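Local coordinates for protein CPn_0803/CP_1068/CPj0803/CpB0832 (Chlamydophila pneumoniae, PDB 3Q9D) that is of unknown function but, as a largely helical coiled-coil protein that forms a six-chain assembly, is probably associated with the needle tip of the chlamydial type III secretion system, at residues L44-D48 against N49-L53; R60-A63 against T64-Y68; H176-R179 against H180-R184. All coordinates share one frame; numbering follows the deposited sequence. Where two conformers were deposited one is given.

Contact 1. Residues L44-D48 against N49-L53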
loop_
_atom_site.group_PDB
_atom_site.type_symbol
_atom_site.label_atom_id
_atom_site.label_comp_id
_atom_site.label_asym_id
_atom_site.label_seq_id
_atom_site.Cartn_x
_atom_site.Cartn_y
_atom_site.Cartn_z
ATOM N N LEU A 44 2.242 0.707 -47.312
ATOM C CA LEU A 44 2.301 -0.174 -46.152
ATOM C C LEU A 44 1.599 -1.499 -46.430
ATOM O O LEU A 44 0.478 -1.524 -46.936
ATOM C CB LEU A 44 1.678 0.505 -44.931
ATOM C CG LEU A 44 2.337 0.211 -43.582
ATOM C CD1 LEU A 44 3.847 0.109 -43.733
ATOM C CD2 LEU A 44 1.967 1.275 -42.560
ATOM N N GLU A 45 2.267 -2.598 -46.096
ATOM C CA GLU A 45 1.709 -3.929 -46.309
ATOM C C GLU A 45 1.581 -4.724 -45.018
ATOM O O GLU A 45 2.532 -5.372 -44.588
ATOM C CB GLU A 45 2.556 -4.707 -47.320
ATOM N N LEU A 46 0.395 -4.681 -44.416
ATOM C CA LEU A 46 0.135 -5.383 -43.164
ATOM C C LEU A 46 -0.784 -6.592 -43.359
ATOM O O LEU A 46 -1.777 -6.512 -44.072
ATOM C CB LEU A 46 -0.516 -4.428 -42.171
ATOM C CG LEU A 46 0.240 -3.157 -41.810
ATOM C CD1 LEU A 46 -0.733 -2.127 -41.280
ATOM C CD2 LEU A 46 1.331 -3.455 -40.791
ATOM N N GLU A 47 -0.472 -7.700 -42.696
ATOM C CA GLU A 47 -1.357 -8.863 -42.680
ATOM C C GLU A 47 -2.404 -8.693 -41.574
ATOM O O GLU A 47 -2.115 -8.055 -40.561
ATOM C CB GLU A 47 -0.541 -10.140 -42.461
ATOM C CG GLU A 47 0.440 -10.083 -41.273
ATOM C CD GLU A 47 1.803 -9.458 -41.612
ATOM O OE1 GLU A 47 1.859 -8.319 -42.139
ATOM O OE2 GLU A 47 2.831 -10.117 -41.337
ATOM N N ASP A 48 -3.606 -9.252 -41.760
ATOM C CA ASP A 48 -4.674 -9.165 -40.753
ATOM C C ASP A 48 -4.158 -9.666 -39.421
ATOM O O ASP A 48 -4.625 -9.257 -38.341
ATOM C CB ASP A 48 -5.893 -10.018 -41.134
ATOM C CG ASP A 48 -6.746 -9.387 -42.230
ATOM O OD1 ASP A 48 -6.563 -8.183 -42.516
ATOM O OD2 ASP A 48 -7.617 -10.098 -42.795
ATOM N N ASN A 49 -3.198 -10.577 -39.497
ATOM C CA ASN A 49 -2.694 -11.182 -38.288
ATOM C C ASN A 49 -2.093 -10.141 -37.340
ATOM O O ASN A 49 -2.131 -10.328 -36.122
ATOM C CB ASN A 49 -1.681 -12.273 -38.618
ATOM C CG ASN A 49 -1.707 -13.403 -37.612
ATOM O OD1 ASN A 49 -2.754 -13.714 -37.036
ATOM N ND2 ASN A 49 -0.552 -14.020 -37.383
ATOM N N VAL A 50 -1.563 -9.044 -37.891
ATOM C CA VAL A 50 -0.901 -8.017 -37.088
ATOM C C VAL A 50 -1.895 -7.289 -36.182
ATOM O O VAL A 50 -1.605 -7.012 -35.027
ATOM C CB VAL A 50 -0.150 -6.984 -37.968
ATOM C CG1 VAL A 50 0.513 -5.919 -37.107
ATOM C CG2 VAL A 50 0.884 -7.683 -38.840
ATOM N N PHE A 51 -3.065 -6.967 -36.726
ATOM C CA PHE A 51 -4.085 -6.309 -35.938
ATOM C C PHE A 51 -4.537 -7.226 -34.824
ATOM O O PHE A 51 -4.832 -6.768 -33.726
ATOM C CB PHE A 51 -5.284 -5.912 -36.795
ATOM C CG PHE A 51 -5.010 -4.734 -37.703
ATOM C CD1 PHE A 51 -5.323 -3.445 -37.299
ATOM C CD2 PHE A 51 -4.421 -4.919 -38.948
ATOM C CE1 PHE A 51 -5.066 -2.363 -38.123
ATOM C CE2 PHE A 51 -4.161 -3.838 -39.777
ATOM C CZ PHE A 51 -4.485 -2.560 -39.358
ATOM N N LEU A 52 -4.686 -8.511 -35.132
ATOM C CA LEU A 52 -5.120 -9.481 -34.131
ATOM C C LEU A 52 -4.106 -9.667 -33.006
ATOM O O LEU A 52 -4.466 -9.695 -31.832
ATOM C CB LEU A 52 -5.418 -10.829 -34.790
ATOM C CG LEU A 52 -6.149 -11.855 -33.922
ATOM C CD1 LEU A 52 -7.448 -11.279 -33.384
ATOM C CD2 LEU A 52 -6.407 -13.135 -34.700
ATOM N N LEU A 53 -2.839 -9.814 -33.375
ATOM C CA LEU A 53 -1.769 -9.959 -32.398
ATOM C C LEU A 53 -1.630 -8.702 -31.543
ATOM O O LEU A 53 -1.432 -8.782 -30.333
ATOM C CB LEU A 53 -0.444 -10.263 -33.097
ATOM C CG LEU A 53 -0.002 -11.727 -33.128
ATOM C CD1 LEU A 53 -0.007 -12.254 -34.553
ATOM C CD2 LEU A 53 1.376 -11.877 -32.504
#

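Contact 2. Residues R60-A63 against T64-Y68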
loop_
_atom_site.group_PDB
_atom_site.type_symbol
_atom_site.label_atom_id
_atom_site.label_comp_id
_atom_site.label_asym_id
_atom_site.label_seq_id
_atom_site.Cartn_x
_atom_site.Cartn_y
_atom_site.Cartn_z
ATOM N N ARG A 60 -3.810 -7.507 -23.018
ATOM C CA ARG A 60 -3.002 -8.013 -21.908
ATOM C C ARG A 60 -2.462 -6.885 -21.035
ATOM O O ARG A 60 -2.603 -6.897 -19.808
ATOM C CB ARG A 60 -1.835 -8.855 -22.442
ATOM C CG ARG A 60 -0.998 -9.527 -21.351
ATOM C CD ARG A 60 -0.084 -10.626 -21.928
ATOM N NE ARG A 60 -0.747 -11.406 -22.973
ATOM C CZ ARG A 60 -0.462 -11.299 -24.266
ATOM N NH1 ARG A 60 -1.107 -12.029 -25.158
ATOM N NH2 ARG A 60 0.477 -10.458 -24.661
ATOM N N ILE A 61 -1.826 -5.896 -21.656
ATOM C CA ILE A 61 -1.203 -4.875 -20.825
ATOM C C ILE A 61 -2.241 -4.032 -20.098
ATOM O O ILE A 61 -1.977 -3.577 -18.994
ATOM C CB ILE A 61 -0.205 -3.974 -21.588
ATOM C CG1 ILE A 61 -0.932 -3.060 -22.573
ATOM C CG2 ILE A 61 0.857 -4.806 -22.308
ATOM C CD1 ILE A 61 0.023 -2.176 -23.363
ATOM N N PHE A 62 -3.418 -3.840 -20.694
ATOM C CA PHE A 62 -4.455 -3.051 -20.025
ATOM C C PHE A 62 -5.363 -3.851 -19.088
ATOM O O PHE A 62 -6.281 -3.295 -18.490
ATOM C CB PHE A 62 -5.241 -2.200 -21.040
ATOM C CG PHE A 62 -4.418 -1.032 -21.560
ATOM C CD1 PHE A 62 -4.161 0.056 -20.733
ATOM C CD2 PHE A 62 -3.839 -1.063 -22.826
ATOM C CE1 PHE A 62 -3.372 1.125 -21.157
ATOM C CE2 PHE A 62 -3.046 0.006 -23.275
ATOM C CZ PHE A 62 -2.811 1.106 -22.430
ATOM N N ALA A 63 -5.084 -5.145 -18.936
ATOM C CA ALA A 63 -5.876 -5.984 -18.031
ATOM C C ALA A 63 -5.602 -5.658 -16.554
ATOM O O ALA A 63 -6.474 -5.819 -15.700
ATOM C CB ALA A 63 -5.647 -7.484 -18.321
ATOM N N THR A 64 -4.392 -5.209 -16.251
ATOM C CA THR A 64 -4.024 -4.811 -14.882
ATOM C C THR A 64 -4.072 -3.283 -14.735
ATOM O O THR A 64 -4.111 -2.573 -15.749
ATOM C CB THR A 64 -2.603 -5.281 -14.559
ATOM O OG1 THR A 64 -1.751 -4.892 -15.638
ATOM C CG2 THR A 64 -2.553 -6.806 -14.419
ATOM N N PRO A 65 -4.027 -2.764 -13.485
ATOM C CA PRO A 65 -4.083 -1.310 -13.293
ATOM C C PRO A 65 -3.039 -0.577 -14.133
ATOM O O PRO A 65 -1.914 -1.062 -14.255
ATOM C CB PRO A 65 -3.770 -1.145 -11.806
ATOM C CG PRO A 65 -4.304 -2.401 -11.187
ATOM C CD PRO A 65 -3.981 -3.485 -12.196
ATOM N N ILE A 66 -3.409 0.543 -14.746
ATOM C CA ILE A 66 -2.405 1.383 -15.403
ATOM C C ILE A 66 -1.436 1.889 -14.334
ATOM O O ILE A 66 -1.855 2.272 -13.253
ATOM C CB ILE A 66 -3.046 2.587 -16.141
ATOM C CG1 ILE A 66 -3.927 2.078 -17.282
ATOM C CG2 ILE A 66 -1.986 3.531 -16.713
ATOM C CD1 ILE A 66 -4.671 3.190 -18.031
ATOM N N GLY A 67 -0.146 1.885 -14.641
ATOM C CA GLY A 67 0.854 2.437 -13.742
ATOM C C GLY A 67 1.832 3.303 -14.511
ATOM O O GLY A 67 1.607 3.676 -15.673
ATOM N N TYR A 68 2.951 3.602 -13.873
ATOM C CA TYR A 68 3.911 4.546 -14.411
ATOM C C TYR A 68 4.748 3.896 -15.489
ATOM O O TYR A 68 5.430 4.585 -16.229
ATOM C CB TYR A 68 4.801 5.125 -13.273
ATOM C CG TYR A 68 4.008 6.063 -12.382
ATOM C CD1 TYR A 68 4.106 7.446 -12.530
ATOM C CD2 TYR A 68 3.111 5.567 -11.450
ATOM C CE1 TYR A 68 3.362 8.308 -11.741
ATOM C CE2 TYR A 68 2.365 6.426 -10.639
ATOM C CZ TYR A 68 2.496 7.795 -10.800
ATOM O OH TYR A 68 1.748 8.658 -10.030
HETATM O O HOH W 1 -1.062 -6.726 -17.594
HETATM O O HOH W 2 -2.276 -1.320 -17.146
HETATM O O HOH W 3 -6.808 -1.449 -16.410
#

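Contact 3. Residues H176-R179 against H180-R184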
loop_
_atom_site.group_PDB
_atom_site.type_symbol
_atom_site.label_atom_id
_atom_site.label_comp_id
_atom_site.label_asym_id
_atom_site.label_seq_id
_atom_site.Cartn_x
_atom_site.Cartn_y
_atom_site.Cartn_z
ATOM N N HIS A 176 -6.374 25.546 9.199
ATOM C CA HIS A 176 -4.913 25.525 9.111
ATOM C C HIS A 176 -4.454 25.076 7.734
ATOM O O HIS A 176 -3.499 25.621 7.178
ATOM C CB HIS A 176 -4.328 24.641 10.199
ATOM C CG HIS A 176 -4.524 25.197 11.571
ATOM N ND1 HIS A 176 -4.250 24.484 12.716
ATOM C CD2 HIS A 176 -4.974 26.407 11.981
ATOM C CE1 HIS A 176 -4.521 25.229 13.772
ATOM N NE2 HIS A 176 -4.962 26.401 13.353
ATOM N N LEU A 177 -5.149 24.097 7.169
ATOM C CA LEU A 177 -4.845 23.649 5.815
ATOM C C LEU A 177 -5.019 24.777 4.786
ATOM O O LEU A 177 -4.181 24.978 3.905
ATOM C CB LEU A 177 -5.745 22.477 5.477
ATOM C CG LEU A 177 -5.224 21.350 4.606
ATOM C CD1 LEU A 177 -3.755 21.033 4.918
ATOM C CD2 LEU A 177 -6.136 20.139 4.817
ATOM N N ILE A 178 -6.108 25.523 4.911
ATOM C CA ILE A 178 -6.348 26.665 4.033
ATOM C C ILE A 178 -5.210 27.702 4.160
ATOM O O ILE A 178 -4.704 28.207 3.164
ATOM C CB ILE A 178 -7.721 27.337 4.323
ATOM C CG1 ILE A 178 -8.872 26.381 3.969
ATOM C CG2 ILE A 178 -7.856 28.644 3.533
ATOM C CD1 ILE A 178 -10.251 26.842 4.455
ATOM N N ARG A 179 -4.800 27.985 5.383
ATOM C CA ARG A 179 -3.785 29.018 5.629
ATOM C C ARG A 179 -2.444 28.594 5.020
ATOM O O ARG A 179 -1.753 29.389 4.361
ATOM C CB ARG A 179 -3.643 29.240 7.129
ATOM C CG ARG A 179 -2.744 30.406 7.522
ATOM C CD ARG A 179 -2.409 30.318 8.999
ATOM N NE ARG A 179 -1.966 28.967 9.335
ATOM C CZ ARG A 179 -2.094 28.413 10.537
ATOM N NH1 ARG A 179 -2.657 29.096 11.531
ATOM N NH2 ARG A 179 -1.661 27.171 10.746
ATOM N N HIS A 180 -2.097 27.327 5.232
ATOM C CA HIS A 180 -0.907 26.733 4.644
ATOM C C HIS A 180 -0.914 26.847 3.114
ATOM O O HIS A 180 0.075 27.281 2.518
ATOM C CB HIS A 180 -0.790 25.270 5.064
ATOM C CG HIS A 180 0.332 24.538 4.396
ATOM N ND1 HIS A 180 1.596 24.451 4.945
ATOM C CD2 HIS A 180 0.376 23.844 3.234
ATOM C CE1 HIS A 180 2.370 23.737 4.140
ATOM N NE2 HIS A 180 1.652 23.361 3.101
ATOM N N LEU A 181 -2.020 26.463 2.479
ATOM C CA LEU A 181 -2.124 26.562 1.020
ATOM C C LEU A 181 -2.100 28.003 0.503
ATOM O O LEU A 181 -1.494 28.279 -0.543
ATOM C CB LEU A 181 -3.354 25.816 0.497
ATOM C CG LEU A 181 -3.340 24.315 0.791
ATOM C CD1 LEU A 181 -4.728 23.753 0.502
ATOM C CD2 LEU A 181 -2.246 23.577 -0.013
ATOM N N LEU A 182 -2.740 28.924 1.226
ATOM C CA LEU A 182 -2.644 30.346 0.863
ATOM C C LEU A 182 -1.211 30.860 1.012
ATOM O O LEU A 182 -0.716 31.595 0.159
ATOM C CB LEU A 182 -3.560 31.198 1.737
ATOM C CG LEU A 182 -5.052 31.174 1.401
ATOM C CD1 LEU A 182 -5.827 31.999 2.428
ATOM C CD2 LEU A 182 -5.283 31.718 0.002
ATOM N N ALA A 183 -0.557 30.496 2.114
ATOM C CA ALA A 183 0.835 30.877 2.320
ATOM C C ALA A 183 1.671 30.445 1.111
ATOM O O ALA A 183 2.554 31.172 0.660
ATOM C CB ALA A 183 1.391 30.271 3.629
ATOM N N ARG A 184 1.371 29.268 0.572
ATOM C CA ARG A 184 2.109 28.745 -0.578
ATOM C C ARG A 184 1.842 29.532 -1.851
ATOM O O ARG A 184 2.760 29.748 -2.644
ATOM C CB ARG A 184 1.802 27.263 -0.801
ATOM C CG ARG A 184 2.072 26.382 0.418
ATOM C CD ARG A 184 3.551 26.183 0.702
ATOM N NE ARG A 184 4.202 27.312 1.366
ATOM C CZ ARG A 184 3.943 27.728 2.607
ATOM N NH1 ARG A 184 3.017 27.123 3.352
ATOM N NH2 ARG A 184 4.609 28.766 3.111
#

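Contact 1. Residues L44-D48 against N49-L53
The amino-terminal start of helix 48-61 is where the extended residues 44-47 run into the first helical turn, and Glu47 and Val50 meet across this junction. Val50 N donates to Glu47 O over 2.9 Å with an N-H...O angle of 157°, which closes the opening turn. Leu52 N follows with a bond to Asp48 O of 3.3 Å, while Phe51 N adds a weak bond to the same oxygen. The Glu47 side chain folds back over the turn: chi1 of 50° sets CG between the backbone N and the carbonyl carbon, and a bend at chi2 lays the carboxylate against Val50, with Glu47 CD 3.4 Å from Val50 CG2 in the conformer given. The buried Phe51 ring also reaches Leu116 of helix 107-133, and Leu46 packs on Phe91 of helix 86-98, so the leading extended segment and the first turn are both tied to neighbouring helices. Gln109 NE2 bonds both Leu46 O and Asp48 OD1, fixing the entry to the helix. The side chains of Leu46 and Phe51 cross at about a right angle, Leu46 CD1 standing oblique to the ring and 4.1 Å from Phe51 CE2.

Contact 2. Residues R60-A63 against T64-Y68
Two first torsions bring Phe62 and Ile66 together across the turn that ends helix 48-61: chi1 of Phe62 (-73°) and of Ile66 (-64°) each place CG or CG1 beside the residue's own backbone N. The side chains then converge, and the end of Ile66 comes to the edge of the aromatic ring near its plane, with Ile66 CD1 4.0 Å from Phe62 CE1. Thr64 is turned differently. Its chi1 of 49° puts OG1 between the backbone N and the carbonyl carbon, facing back to the last helical turn, and there a water joins the two: it donates to Arg60 O at 2.7 Å and hydrogen-bonds Thr64 OG1 at 2.8 Å. A second water lies 2.9 Å from Ile61 O and 2.6 Å from Thr64 O, though it cannot serve every acceptor around it at once. A third donates to Phe62 O at 2.8 Å and to Thr64 O at 3.0 Å, so two waters lie at Thr64 O. At the carboxy-terminal end of the helix, the carbonyls of Arg60 and Phe62, and possibly Ile61, are thus linked through water to Thr64. Phe62 packs on Pro123 and Ile124 of helix 107-133 and Ile66 on Ala127 and Ile130 of the same helix, while Ile61 lies on Phe74 of helix 70-82. Ala63 packs on Val126 of a second subunit and Pro65 on Pro65 of a third, placing this turn between helices 48-61 and 70-82 at a subunit interface, with Thr64 against Val160, just past strand 150-159, of the second subunit.

Contact 3. Residues H176-R179 against H180-R184
His180 opens the second half of this helical stretch by donating its N-H to His176 O, one turn back, over 2.9 Å at a nearly straight 169°. Its chi1 of 174° sets the ring opposite the backbone N, and NE2 hydrogen-bonds Ser142 OG of the fourth subunit. Leu181 N bonds Leu177 O at 3.0 Å; the branch carbon of Leu181 also rests on that oxygen, with Leu181 CG 3.3 Å from Leu177 O, and the Leu181 side chain packs on Leu177 of the fourth subunit. Leu182 N then reaches Ile178 O at 2.9 Å. The two side chains of this pair lie next to each other and point the same way, Ile178 CG2 touching Leu182 CD1 at 4.1 Å, and together they face the fourth subunit, where Leu208 meets Ile178 and Phe212 meets Leu182. Ala183 N closes the set on Arg179 O at 2.8 Å, its small CB also lying against that carbonyl. Within 180-184, bends at chi2 and chi3 of Arg184 bring NH1 over one face of the His180 ring, offset toward the rim, while NH2 forms a long, weak ion pair with Glu187. Four consecutive i to i+4 backbone bonds, with Ile178 and Leu182 side by side on one flank, mark a regular alpha-helix packed against helix 202-217 of another subunit, consistent with the coiled-coil character of the protein.

How the contacts relate
The contacts follow one another along the chain, and two of them share an element: contact 1 marks the start of helix 48-61 and contact 2 its end, their centres about 23 Å apart. Helix 107-133 lies against both. Contact 3 sits on helix 171-190, beyond the antiparallel strands 137-147, 150-159 and 164-170, on the opposite side of the chain's centre, its centre about 56 Å from that of contact 1 and 36 Å from that of contact 2. The chain is therefore elongated, with helical parts at both ends of the sheet. Contacts 2 and 3 both touch other subunits, whereas contact 1 meets none, so assembly involves both helical parts.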